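Local coordinates for protein methionine gamma-lyase (Trichomonas vaginalis, PDB 1PFF) that belongs to the Cys/Met metabolism family of PLP-dependent enzymes, with a larger domain built on a seven-stranded mixed sheet and a smaller C-terminal domain, at residues N94-V99 and K222-G227; R199-A204 and M241-S246; K260-C265 and S279-P284. One frame throughout, in Å; residues are numbered along the deposited sequence.

Contact 1 of 3, residues N94-V99 and K222-G227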
ATOM      1  N   ASN A  94     -16.891   7.895  28.173  1.00 23.89           N
ATOM      2  CA  ASN A  94     -17.013   6.658  27.388  1.00 25.51           C
ATOM      3  C   ASN A  94     -18.231   5.748  27.474  1.00 25.53           C
ATOM      4  O   ASN A  94     -18.692   5.302  26.416  1.00 26.75           O
ATOM      5  CB  ASN A  94     -15.751   5.824  27.582  1.00 26.55           C
ATOM      6  CG  ASN A  94     -15.015   6.216  28.833  1.00 29.43           C
ATOM      7  OD1 ASN A  94     -15.176   5.585  29.882  1.00 33.83           O
ATOM      8  ND2 ASN A  94     -14.251   7.311  28.756  1.00 32.10           N
ATOM      9  N   PRO A  95     -18.736   5.387  28.666  1.00 24.22           N
ATOM     10  CA  PRO A  95     -19.941   4.559  28.689  1.00 22.92           C
ATOM     11  C   PRO A  95     -21.178   5.419  28.435  1.00 21.32           C
ATOM     12  O   PRO A  95     -21.904   5.163  27.477  1.00 20.89           O
ATOM     13  CB  PRO A  95     -19.952   3.951  30.111  1.00 23.07           C
ATOM     14  CG  PRO A  95     -18.747   4.490  30.794  1.00 23.36           C
ATOM     15  CD  PRO A  95     -18.269   5.697  30.027  1.00 24.24           C
ATOM     16  N   THR A  96     -21.396   6.442  29.261  1.00 19.15           N
ATOM     17  CA  THR A  96     -22.694   7.114  29.264  1.00 17.12           C
ATOM     18  C   THR A  96     -22.631   8.588  28.875  1.00 15.58           C
ATOM     19  O   THR A  96     -23.545   9.352  29.197  1.00 13.91           O
ATOM     20  CB  THR A  96     -23.380   6.948  30.628  1.00 17.51           C
ATOM     21  OG1 THR A  96     -22.442   7.275  31.656  1.00 16.70           O
ATOM     22  CG2 THR A  96     -23.731   5.476  30.892  1.00 17.90           C
ATOM     23  N   LEU A  97     -21.537   8.965  28.213  1.00 14.18           N
ATOM     24  CA  LEU A  97     -21.390  10.266  27.545  1.00 14.16           C
ATOM     25  C   LEU A  97     -21.410  11.423  28.543  1.00 13.23           C
ATOM     26  O   LEU A  97     -21.932  12.506  28.260  1.00 12.11           O
ATOM     27  CB  LEU A  97     -22.477  10.458  26.468  1.00 14.88           C
ATOM     28  CG  LEU A  97     -22.506   9.719  25.112  1.00 16.77           C
ATOM     29  CD1 LEU A  97     -21.217   9.929  24.314  1.00 20.03           C
ATOM     30  CD2 LEU A  97     -22.812   8.235  25.261  1.00 18.96           C
ATOM     31  N   LYS A  98     -20.855  11.177  29.724  1.00 12.45           N
ATOM     32  CA  LYS A  98     -20.691  12.243  30.704  1.00 11.82           C
ATOM     33  C   LYS A  98     -19.934  13.405  30.070  1.00 11.49           C
ATOM     34  O   LYS A  98     -18.934  13.203  29.366  1.00 12.00           O
ATOM     35  CB  LYS A  98     -19.946  11.730  31.925  1.00 11.71           C
ATOM     36  CG  LYS A  98     -19.907  12.729  33.086  1.00 12.00           C
ATOM     37  CD  LYS A  98     -19.170  12.117  34.270  1.00 13.02           C
ATOM     38  CE  LYS A  98     -17.659  12.380  34.174  1.00 13.16           C
ATOM     39  NZ  LYS A  98     -16.950  11.634  35.258  1.00 13.33           N
ATOM     40  N   VAL A  99     -20.407  14.621  30.326  1.00 11.41           N
ATOM     41  CA  VAL A  99     -19.783  15.810  29.751  1.00 11.05           C
ATOM     42  C   VAL A  99     -18.941  16.543  30.795  1.00 10.93           C
ATOM     43  O   VAL A  99     -19.421  16.849  31.887  1.00 11.42           O
ATOM     44  CB  VAL A  99     -20.848  16.777  29.161  1.00 11.07           C
ATOM     45  CG1 VAL A  99     -20.188  18.055  28.665  1.00 10.69           C
ATOM     46  CG2 VAL A  99     -21.643  16.096  28.033  1.00 11.53           C
ATOM     47  N   LYS A 222     -33.543   5.126  29.824  1.00 20.28           N
ATOM     48  CA  LYS A 222     -32.821   6.384  29.809  1.00 18.97           C
ATOM     49  C   LYS A 222     -31.901   6.443  28.584  1.00 17.92           C
ATOM     50  O   LYS A 222     -31.215   5.468  28.282  1.00 17.67           O
ATOM     51  CB  LYS A 222     -32.047   6.529  31.123  1.00 19.20           C
ATOM     52  CG  LYS A 222     -31.208   7.762  31.266  1.00 19.31           C
ATOM     53  CD  LYS A 222     -31.976   9.071  31.219  1.00 20.18           C
ATOM     54  CE  LYS A 222     -31.017  10.180  31.609  1.00 19.29           C
ATOM     55  NZ  LYS A 222     -31.500  11.566  31.364  1.00 19.49           N
ATOM     56  N   VAL A 223     -31.927   7.569  27.868  1.00 16.56           N
ATOM     57  CA  VAL A 223     -30.997   7.802  26.755  1.00 15.86           C
ATOM     58  C   VAL A 223     -29.862   8.739  27.175  1.00 15.47           C
ATOM     59  O   VAL A 223     -30.086   9.783  27.797  1.00 16.01           O
ATOM     60  CB  VAL A 223     -31.703   8.374  25.494  1.00 15.64           C
ATOM     61  CG1 VAL A 223     -30.693   8.599  24.355  1.00 14.90           C
ATOM     62  CG2 VAL A 223     -32.820   7.443  25.042  1.00 14.92           C
ATOM     63  N   TYR A 224     -28.641   8.350  26.844  1.00 15.02           N
ATOM     64  CA  TYR A 224     -27.471   9.163  27.147  1.00 14.79           C
ATOM     65  C   TYR A 224     -26.947   9.773  25.854  1.00 14.35           C
ATOM     66  O   TYR A 224     -26.366   9.083  25.020  1.00 14.07           O
ATOM     67  CB  TYR A 224     -26.408   8.317  27.852  1.00 15.24           C
ATOM     68  CG  TYR A 224     -26.967   7.550  29.031  1.00 15.81           C
ATOM     69  CD1 TYR A 224     -27.376   6.218  28.898  1.00 17.10           C
ATOM     70  CD2 TYR A 224     -27.098   8.162  30.277  1.00 16.22           C
ATOM     71  CE1 TYR A 224     -27.903   5.517  29.990  1.00 16.92           C
ATOM     72  CE2 TYR A 224     -27.623   7.475  31.365  1.00 16.73           C
ATOM     73  CZ  TYR A 224     -28.020   6.161  31.216  1.00 17.26           C
ATOM     74  OH  TYR A 224     -28.534   5.484  32.295  1.00 19.17           O
ATOM     75  N   TYR A 225     -27.223  11.060  25.665  1.00 14.26           N
ATOM     76  CA  TYR A 225     -26.769  11.792  24.477  1.00 13.63           C
ATOM     77  C   TYR A 225     -26.665  13.282  24.804  1.00 13.50           C
ATOM     78  O   TYR A 225     -27.641  13.885  25.265  1.00 13.96           O
ATOM     79  CB  TYR A 225     -27.696  11.557  23.270  1.00 13.37           C
ATOM     80  CG  TYR A 225     -27.184  12.239  22.012  1.00 11.79           C
ATOM     81  CD1 TYR A 225     -26.005  11.808  21.395  1.00 12.27           C
ATOM     82  CD2 TYR A 225     -27.850  13.338  21.467  1.00 11.63           C
ATOM     83  CE1 TYR A 225     -25.503  12.439  20.247  1.00 12.66           C
ATOM     84  CE2 TYR A 225     -27.360  13.984  20.306  1.00 11.56           C
ATOM     85  CZ  TYR A 225     -26.181  13.530  19.714  1.00 12.48           C
ATOM     86  OH  TYR A 225     -25.697  14.146  18.583  1.00 13.93           O
ATOM     87  N   PRO A 226     -25.481  13.869  24.620  1.00 13.76           N
ATOM     88  CA  PRO A 226     -25.251  15.280  24.983  1.00 13.23           C
ATOM     89  C   PRO A 226     -26.233  16.293  24.376  1.00 12.67           C
ATOM     90  O   PRO A 226     -26.477  17.322  24.998  1.00 12.45           O
ATOM     91  CB  PRO A 226     -23.823  15.538  24.492  1.00 13.60           C
ATOM     92  CG  PRO A 226     -23.170  14.190  24.586  1.00 13.28           C
ATOM     93  CD  PRO A 226     -24.246  13.224  24.129  1.00 13.85           C
ATOM     94  N   GLY A 227     -26.799  15.990  23.209  1.00 12.77           N
ATOM     95  CA  GLY A 227     -27.754  16.867  22.555  1.00 12.59           C
ATOM     96  C   GLY A 227     -29.160  16.896  23.138  1.00 12.83           C
ATOM     97  O   GLY A 227     -29.965  17.749  22.764  1.00 12.83           O
TER
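The phenol ring of Tyr224 receives Thr96 on one face: the Thr96 CG2 methyl stands 4.1 Å from the ring centroid and only 4° off the ring normal, a CH-pi contact over the middle of the ring. Thr96 CB lies over the same face, beside the methyl and toward the CG-CD2 side of the ring, 3.9 Å from Tyr224 CD2. At its far end the ring is tethered from outside the two segments, since Tyr224 OH is hydrogen-bonded to Asp251, and face and hydroxyl together should limit its swing. With CG opposite the carbonyl carbon and beside the backbone N (chi1 -51°), the Tyr224 ring stands against Thr96 and its CB packs on the main chain of the loop, 3.3 Å from Thr96 O.

Further along both segments the contact turns aliphatic. Leu97, at positive phi (65°), points its side chain at residues 222-227. Its CD2 methyl rests 3.7 Å from the carbonyl oxygen Tyr224 O, and its CB meets Pro226 CD at 4.0 Å, leucine and proline crossing at about a right angle. Val99 completes the row with CG2 4.2 Å from Pro226 CB. No hydrogen bond joins the segments directly, so shape and apolar contact carry the 256 Å² of buried surface; nearby, Leu97 O is bonded to His231 NE2.

Residues 94-99 lie in the loop between strand 84-90 of the seven-stranded sheet and helix 102-109, and Lys98 turns back to salt-bridge Asp43, Asp44 and Asp69. Residues 222-227 include strand 223-224, an outermost strand of the five-stranded sheet. Joining a loop of the larger domain to that sheet's edge is consistent with an interdomain contact in the fold-type I PLP-enzyme architecture.

Contact 2 of 3, residues R199-A204 and M241-S246; sequences RVKRAA and MKMFGS
Residues 199-204, a part of helix 183-216, and the loop 241-246 come close enough at Ala204 and Ser246 for their CA atoms to lie 4.5 Å apart, and Ala204 CA directs its hydrogen at Gly245 O (3.5 Å, angle at H 148°). In this PLP-enzyme fold the long helix leads from the larger domain to the C-terminal one; the loop joins helix 234-240 to strand 247-251 of the smaller sheet. Small side chains make the close approach possible: Ala204 CB sits 3.8 Å from Met243 CB, and Ala203 CB lies 3.5 Å from Ser246 CB.

Met243 gives the broader cover. Its chain runs out extended as far as the sulfur and then bends (chi3 100°), which brings the terminal methyl CE to 3.5 Å from Lys201 O, with SD 3.9 Å from Lys201 CB. The lysine crosses it at about a right angle and carries its amine off to a salt bridge with Asp197.

No direct hydrogen bond crosses the contact, but two waters bridge it. One donates to Ala204 O and accepts from Phe244 N. The other donates to Val200 O at 2.8 Å and is hydrogen-bonded to Ser246 OG at 3.1 Å, a hydroxyl also bonded to Tyr146 OH.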
ATOM      1  N   ARG A 199     -18.265  13.539   7.241  1.00 12.47           N
ATOM      2  CA  ARG A 199     -18.610  12.332   7.998  1.00 12.26           C
ATOM      3  C   ARG A 199     -18.994  12.642   9.448  1.00 12.26           C
ATOM      4  O   ARG A 199     -19.935  12.050   9.993  1.00 12.43           O
ATOM      5  CB  ARG A 199     -17.445  11.333   7.947  1.00 12.90           C
ATOM      6  CG  ARG A 199     -17.393  10.507   6.637  1.00 13.47           C
ATOM      7  CD  ARG A 199     -16.216   9.524   6.519  1.00 14.56           C
ATOM      8  NE  ARG A 199     -14.911  10.198   6.507  1.00 14.13           N
ATOM      9  CZ  ARG A 199     -14.135  10.347   7.582  1.00 14.75           C
ATOM     10  NH1 ARG A 199     -14.535   9.877   8.763  1.00 13.85           N
ATOM     11  NH2 ARG A 199     -12.967  10.966   7.478  1.00 13.20           N
ATOM     12  N   VAL A 200     -18.264  13.561  10.074  1.00 11.58           N
ATOM     13  CA  VAL A 200     -18.541  13.920  11.462  1.00 11.96           C
ATOM     14  C   VAL A 200     -19.883  14.635  11.595  1.00 11.78           C
ATOM     15  O   VAL A 200     -20.687  14.305  12.481  1.00 12.06           O
ATOM     16  CB  VAL A 200     -17.402  14.746  12.073  1.00 11.94           C
ATOM     17  CG1 VAL A 200     -17.860  15.472  13.363  1.00 12.60           C
ATOM     18  CG2 VAL A 200     -16.232  13.836  12.389  1.00 13.98           C
ATOM     19  N   LYS A 201     -20.137  15.579  10.694  1.00 11.61           N
ATOM     20  CA  LYS A 201     -21.357  16.375  10.757  1.00 11.96           C
ATOM     21  C   LYS A 201     -22.612  15.591  10.387  1.00 12.14           C
ATOM     22  O   LYS A 201     -23.631  15.688  11.078  1.00 11.62           O
ATOM     23  CB  LYS A 201     -21.205  17.649   9.910  1.00 12.42           C
ATOM     24  CG  LYS A 201     -20.109  18.581  10.461  1.00 12.93           C
ATOM     25  CD  LYS A 201     -20.075  19.929   9.749  1.00 16.65           C
ATOM     26  CE  LYS A 201     -19.252  20.924  10.562  1.00 17.67           C
ATOM     27  NZ  LYS A 201     -18.711  22.006   9.715  1.00 16.58           N
ATOM     28  N   ARG A 202     -22.547  14.797   9.323  1.00 12.65           N
ATOM     29  CA  ARG A 202     -23.697  13.940   8.984  1.00 13.18           C
ATOM     30  C   ARG A 202     -24.002  12.918  10.080  1.00 12.88           C
ATOM     31  O   ARG A 202     -25.170  12.705  10.414  1.00 12.81           O
ATOM     32  CB  ARG A 202     -23.529  13.240   7.634  1.00 13.71           C
ATOM     33  CG  ARG A 202     -24.802  12.458   7.186  1.00 18.04           C
ATOM     34  CD  ARG A 202     -25.915  13.336   6.590  1.00 23.50           C
ATOM     35  NE  ARG A 202     -25.863  13.339   5.122  1.00 29.74           N
ATOM     36  CZ  ARG A 202     -26.090  14.400   4.345  1.00 32.20           C
ATOM     37  NH1 ARG A 202     -26.407  15.575   4.872  1.00 33.19           N
ATOM     38  NH2 ARG A 202     -26.003  14.286   3.023  1.00 34.50           N
ATOM     39  N   ALA A 203     -22.967  12.284  10.634  1.00 12.58           N
ATOM     40  CA  ALA A 203     -23.195  11.344  11.746  1.00 12.68           C
ATOM     41  C   ALA A 203     -23.832  12.031  12.957  1.00 12.47           C
ATOM     42  O   ALA A 203     -24.765  11.484  13.559  1.00 12.41           O
ATOM     43  CB  ALA A 203     -21.908  10.643  12.146  1.00 12.43           C
ATOM     44  N   ALA A 204     -23.331  13.216  13.315  1.00 12.27           N
ATOM     45  CA  ALA A 204     -23.877  13.960  14.458  1.00 12.34           C
ATOM     46  C   ALA A 204     -25.312  14.398  14.205  1.00 12.82           C
ATOM     47  O   ALA A 204     -26.147  14.342  15.109  1.00 12.51           O
ATOM     48  CB  ALA A 204     -22.999  15.169  14.817  1.00 12.12           C
ATOM     49  N   MET A 241     -19.198  22.250  22.087  1.00 12.99           N
ATOM     50  CA  MET A 241     -19.362  21.320  20.959  1.00 13.11           C
ATOM     51  C   MET A 241     -20.230  21.964  19.872  1.00 12.96           C
ATOM     52  O   MET A 241     -21.323  22.419  20.172  1.00 12.54           O
ATOM     53  CB  MET A 241     -20.040  20.020  21.421  1.00 13.49           C
ATOM     54  CG  MET A 241     -19.304  19.240  22.518  1.00 13.41           C
ATOM     55  SD  MET A 241     -20.149  17.720  22.960  1.00 14.33           S
ATOM     56  CE  MET A 241     -19.560  16.592  21.651  1.00 13.79           C
ATOM     57  N   LYS A 242     -19.748  22.011  18.628  1.00 12.56           N
ATOM     58  CA  LYS A 242     -20.539  22.584  17.525  1.00 13.16           C
ATOM     59  C   LYS A 242     -21.758  21.722  17.205  1.00 12.82           C
ATOM     60  O   LYS A 242     -22.792  22.236  16.775  1.00 12.41           O
ATOM     61  CB  LYS A 242     -19.701  22.776  16.259  1.00 13.86           C
ATOM     62  CG  LYS A 242     -18.499  23.675  16.450  1.00 17.26           C
ATOM     63  CD  LYS A 242     -17.822  23.978  15.104  1.00 22.46           C
ATOM     64  CE  LYS A 242     -16.447  24.600  15.295  1.00 24.55           C
ATOM     65  NZ  LYS A 242     -16.483  25.740  16.246  1.00 27.69           N
ATOM     66  N   MET A 243     -21.602  20.412  17.378  1.00 12.68           N
ATOM     67  CA  MET A 243     -22.702  19.450  17.343  1.00 13.20           C
ATOM     68  C   MET A 243     -22.397  18.432  18.438  1.00 13.18           C
ATOM     69  O   MET A 243     -21.313  18.455  19.017  1.00 13.23           O
ATOM     70  CB  MET A 243     -22.795  18.750  15.987  1.00 12.92           C
ATOM     71  CG  MET A 243     -22.986  19.686  14.783  1.00 14.93           C
ATOM     72  SD  MET A 243     -22.988  18.690  13.261  1.00 17.69           S
ATOM     73  CE  MET A 243     -24.595  18.542  12.930  1.00 21.68           C
ATOM     74  N   PHE A 244     -23.330  17.530  18.708  1.00 13.22           N
ATOM     75  CA  PHE A 244     -23.239  16.742  19.934  1.00 13.11           C
ATOM     76  C   PHE A 244     -22.614  15.349  19.815  1.00 13.39           C
ATOM     77  O   PHE A 244     -22.737  14.538  20.741  1.00 13.16           O
ATOM     78  CB  PHE A 244     -24.608  16.710  20.614  1.00 13.00           C
ATOM     79  CG  PHE A 244     -25.111  18.076  21.001  1.00 12.91           C
ATOM     80  CD1 PHE A 244     -26.010  18.756  20.175  1.00 12.97           C
ATOM     81  CD2 PHE A 244     -24.676  18.688  22.179  1.00 12.30           C
ATOM     82  CE1 PHE A 244     -26.481  20.007  20.518  1.00 14.58           C
ATOM     83  CE2 PHE A 244     -25.141  19.951  22.541  1.00 12.14           C
ATOM     84  CZ  PHE A 244     -26.045  20.619  21.710  1.00 14.74           C
ATOM     85  N   GLY A 245     -21.915  15.103  18.700  1.00 13.44           N
ATOM     86  CA  GLY A 245     -21.252  13.834  18.438  1.00 13.70           C
ATOM     87  C   GLY A 245     -22.170  12.756  17.878  1.00 14.11           C
ATOM     88  O   GLY A 245     -23.380  12.974  17.736  1.00 14.47           O
ATOM     89  N   SER A 246     -21.616  11.584  17.569  1.00 14.21           N
ATOM     90  CA  SER A 246     -22.442  10.505  17.002  1.00 14.90           C
ATOM     91  C   SER A 246     -22.509   9.258  17.894  1.00 15.20           C
ATOM     92  O   SER A 246     -23.048   8.224  17.500  1.00 15.29           O
ATOM     93  CB  SER A 246     -21.992  10.158  15.580  1.00 14.96           C
ATOM     94  OG  SER A 246     -20.595   9.945  15.525  1.00 16.63           O
TER
HETATM   95  O   HOH W   1     -20.137  12.950  14.813  1.00 22.88           O
HETATM   96  O   HOH W   2     -25.659  16.856  17.107  1.00 16.30           O

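Contact 3 of 3, residues K260-C265 and S279-P284; sequences KVLDNC and SLIQHP
Apolar packing comes first: Leu262 of helix 255-263 meets Ile281 of strand 280-282, within the helix-on-sheet layering of the C-terminal alpha/beta domain. The two side chains cross at a slant, with Leu262 CD2 3.7 Å from Ile281 CG1. Ile281 is turned so that CG1 is trans to its main-chain nitrogen (chi1 -164°), which lets its CD1 touch both Leu262 CD2 and Cys265 SG, the latter at 4.1 Å. Leu270 and Ile307, on the strands flanking 280-282, extend the same apolar surface.

A second kind of contact sets a methyl against main chain. The other leucine branch, CD1, settles on the peptide linking Gln282 to His283, 3.6 Å from Gln282 C and 3.5 Å from His283 N, and also reaches His283 CB. His283 is the N-cap residue of helix 284-287, so Leu262 packs where strand gives way to helix.

No hydrogen bond crosses between the segments. Within 260-265, Asn264 N donates to Val261 O, and the side chain reaches back one turn: Asn264 ND2 bonds Lys260 O at 3.0 Å, nearly straight at 172°, with Lys260 O in the plane of the Asn264 amide, though the donor is tilted 23° from the carbonyl plane.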
ATOM      1  N   LYS A 260     -31.850  -9.484  22.857  1.00 21.07           N
ATOM      2  CA  LYS A 260     -32.930  -9.640  21.875  1.00 21.11           C
ATOM      3  C   LYS A 260     -32.943  -8.486  20.876  1.00 20.77           C
ATOM      4  O   LYS A 260     -33.099  -8.708  19.678  1.00 20.20           O
ATOM      5  CB  LYS A 260     -34.297  -9.757  22.560  1.00 21.75           C
ATOM      6  CG  LYS A 260     -35.420 -10.254  21.637  1.00 23.08           C
ATOM      7  CD  LYS A 260     -36.727 -10.468  22.397  1.00 26.88           C
ATOM      8  CE  LYS A 260     -37.892 -10.694  21.426  1.00 29.71           C
ATOM      9  NZ  LYS A 260     -39.048 -11.389  22.089  1.00 30.52           N
ATOM     10  N   VAL A 261     -32.795  -7.258  21.383  1.00 20.48           N
ATOM     11  CA  VAL A 261     -32.698  -6.076  20.524  1.00 20.31           C
ATOM     12  C   VAL A 261     -31.525  -6.220  19.548  1.00 20.47           C
ATOM     13  O   VAL A 261     -31.707  -6.102  18.333  1.00 20.23           O
ATOM     14  CB  VAL A 261     -32.598  -4.755  21.342  1.00 19.95           C
ATOM     15  CG1 VAL A 261     -32.190  -3.558  20.447  1.00 19.23           C
ATOM     16  CG2 VAL A 261     -33.914  -4.468  22.040  1.00 19.28           C
ATOM     17  N   LEU A 262     -30.336  -6.505  20.081  1.00 21.04           N
ATOM     18  CA  LEU A 262     -29.131  -6.597  19.256  1.00 22.02           C
ATOM     19  C   LEU A 262     -29.205  -7.728  18.234  1.00 22.48           C
ATOM     20  O   LEU A 262     -28.634  -7.620  17.146  1.00 21.99           O
ATOM     21  CB  LEU A 262     -27.861  -6.731  20.111  1.00 22.35           C
ATOM     22  CG  LEU A 262     -27.362  -5.530  20.937  1.00 23.96           C
ATOM     23  CD1 LEU A 262     -25.834  -5.464  20.957  1.00 24.88           C
ATOM     24  CD2 LEU A 262     -27.947  -4.206  20.480  1.00 24.45           C
ATOM     25  N   ASP A 263     -29.917  -8.803  18.581  1.00 22.94           N
ATOM     26  CA  ASP A 263     -30.151  -9.902  17.639  1.00 23.86           C
ATOM     27  C   ASP A 263     -30.997  -9.459  16.436  1.00 23.95           C
ATOM     28  O   ASP A 263     -31.019 -10.132  15.402  1.00 24.07           O
ATOM     29  CB  ASP A 263     -30.795 -11.108  18.347  1.00 24.22           C
ATOM     30  CG  ASP A 263     -29.783 -11.945  19.143  1.00 25.77           C
ATOM     31  OD1 ASP A 263     -28.577 -11.932  18.819  1.00 29.70           O
ATOM     32  OD2 ASP A 263     -30.095 -12.661  20.114  1.00 28.61           O
ATOM     33  N   ASN A 264     -31.682  -8.322  16.578  1.00 23.90           N
ATOM     34  CA  ASN A 264     -32.569  -7.807  15.539  1.00 23.87           C
ATOM     35  C   ASN A 264     -32.121  -6.514  14.851  1.00 23.96           C
ATOM     36  O   ASN A 264     -32.910  -5.870  14.157  1.00 23.85           O
ATOM     37  CB  ASN A 264     -33.981  -7.664  16.088  1.00 23.91           C
ATOM     38  CG  ASN A 264     -34.697  -8.984  16.143  1.00 24.78           C
ATOM     39  OD1 ASN A 264     -35.274  -9.425  15.150  1.00 26.68           O
ATOM     40  ND2 ASN A 264     -34.634  -9.646  17.292  1.00 23.88           N
ATOM     41  N   CYS A 265     -30.859  -6.145  15.047  1.00 23.57           N
ATOM     42  CA  CYS A 265     -30.261  -5.050  14.297  1.00 23.82           C
ATOM     43  C   CYS A 265     -29.661  -5.599  13.007  1.00 24.69           C
ATOM     44  O   CYS A 265     -28.919  -6.582  13.018  1.00 24.87           O
ATOM     45  CB  CYS A 265     -29.209  -4.332  15.135  1.00 23.11           C
ATOM     46  SG  CYS A 265     -29.904  -3.498  16.582  1.00 21.38           S
ATOM     47  N   SER A 279     -23.185   2.648  10.911  1.00 19.40           N
ATOM     48  CA  SER A 279     -23.777   2.517  12.244  1.00 19.12           C
ATOM     49  C   SER A 279     -23.394   1.188  12.881  1.00 18.96           C
ATOM     50  O   SER A 279     -23.564   0.122  12.265  1.00 18.18           O
ATOM     51  CB  SER A 279     -25.294   2.670  12.181  1.00 19.01           C
ATOM     52  OG  SER A 279     -25.632   3.965  11.722  1.00 18.18           O
ATOM     53  N   LEU A 280     -22.840   1.268  14.094  1.00 18.48           N
ATOM     54  CA  LEU A 280     -22.434   0.085  14.859  1.00 18.29           C
ATOM     55  C   LEU A 280     -23.007   0.111  16.274  1.00 18.41           C
ATOM     56  O   LEU A 280     -23.205   1.178  16.858  1.00 17.92           O
ATOM     57  CB  LEU A 280     -20.905  -0.058  14.911  1.00 18.77           C
ATOM     58  CG  LEU A 280     -20.127  -0.078  13.586  1.00 19.43           C
ATOM     59  CD1 LEU A 280     -18.636   0.067  13.844  1.00 21.00           C
ATOM     60  CD2 LEU A 280     -20.421  -1.334  12.760  1.00 20.36           C
ATOM     61  N   ILE A 281     -23.243  -1.077  16.829  1.00 17.76           N
ATOM     62  CA  ILE A 281     -23.930  -1.211  18.111  1.00 17.83           C
ATOM     63  C   ILE A 281     -23.305  -2.352  18.914  1.00 18.29           C
ATOM     64  O   ILE A 281     -22.766  -3.312  18.344  1.00 18.00           O
ATOM     65  CB  ILE A 281     -25.463  -1.409  17.881  1.00 17.82           C
ATOM     66  CG1 ILE A 281     -26.275  -1.168  19.165  1.00 17.90           C
ATOM     67  CG2 ILE A 281     -25.776  -2.795  17.282  1.00 17.39           C
ATOM     68  CD1 ILE A 281     -27.750  -0.839  18.899  1.00 19.02           C
ATOM     69  N   GLN A 282     -23.368  -2.232  20.237  1.00 18.42           N
ATOM     70  CA  GLN A 282     -22.830  -3.249  21.125  1.00 18.88           C
ATOM     71  C   GLN A 282     -23.483  -3.178  22.490  1.00 19.06           C
ATOM     72  O   GLN A 282     -24.052  -2.152  22.877  1.00 18.07           O
ATOM     73  CB  GLN A 282     -21.312  -3.099  21.278  1.00 19.35           C
ATOM     74  CG  GLN A 282     -20.889  -1.820  21.979  1.00 20.63           C
ATOM     75  CD  GLN A 282     -19.393  -1.730  22.213  1.00 23.40           C
ATOM     76  OE1 GLN A 282     -18.600  -2.284  21.445  1.00 25.59           O
ATOM     77  NE2 GLN A 282     -19.002  -1.018  23.264  1.00 21.06           N
ATOM     78  N   HIS A 283     -23.378  -4.286  23.212  1.00 19.36           N
ATOM     79  CA  HIS A 283     -23.790  -4.368  24.606  1.00 20.23           C
ATOM     80  C   HIS A 283     -22.505  -4.703  25.342  1.00 20.54           C
ATOM     81  O   HIS A 283     -22.068  -5.858  25.324  1.00 20.14           O
ATOM     82  CB  HIS A 283     -24.832  -5.469  24.777  1.00 20.08           C
ATOM     83  CG  HIS A 283     -25.186  -5.755  26.204  1.00 21.10           C
ATOM     84  ND1 HIS A 283     -26.077  -4.985  26.920  1.00 22.10           N
ATOM     85  CD2 HIS A 283     -24.774  -6.731  27.044  1.00 20.87           C
ATOM     86  CE1 HIS A 283     -26.199  -5.475  28.141  1.00 20.67           C
ATOM     87  NE2 HIS A 283     -25.414  -6.531  28.244  1.00 22.25           N
ATOM     88  N   PRO A 284     -21.871  -3.687  25.927  1.00 21.11           N
ATOM     89  CA  PRO A 284     -20.533  -3.844  26.516  1.00 21.97           C
ATOM     90  C   PRO A 284     -20.417  -4.962  27.556  1.00 22.48           C
ATOM     91  O   PRO A 284     -19.445  -5.711  27.501  1.00 22.72           O
ATOM     92  CB  PRO A 284     -20.269  -2.478  27.161  1.00 22.03           C
ATOM     93  CG  PRO A 284     -21.133  -1.527  26.389  1.00 21.61           C
ATOM     94  CD  PRO A 284     -22.361  -2.300  26.028  1.00 21.14           C
TER

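Contacts 1 and 2 adjoin, their centres about 14 Å apart, and alternate along the chain. Tyr225, between the touching residues Tyr224 and Pro226 of contact 1, places its OH 2.7 Å from Gly245 O of contact 2, a probable hydrogen bond; Gly227 CA also packs on Phe244 CG at 3.3 Å. Contact 3 stands apart: its centre is about 17 Å from that of contact 1 and about 21 Å from that of contact 2, with nearest atoms about 7 Å away in both cases. It shares the five-stranded sheet with contact 1, through the inner strand 280-282 and the outermost strand 223-224. Contact 3 thus appears internal to the C-terminal domain, while contacts 1 and 2 are joined through Tyr225 and Gly227.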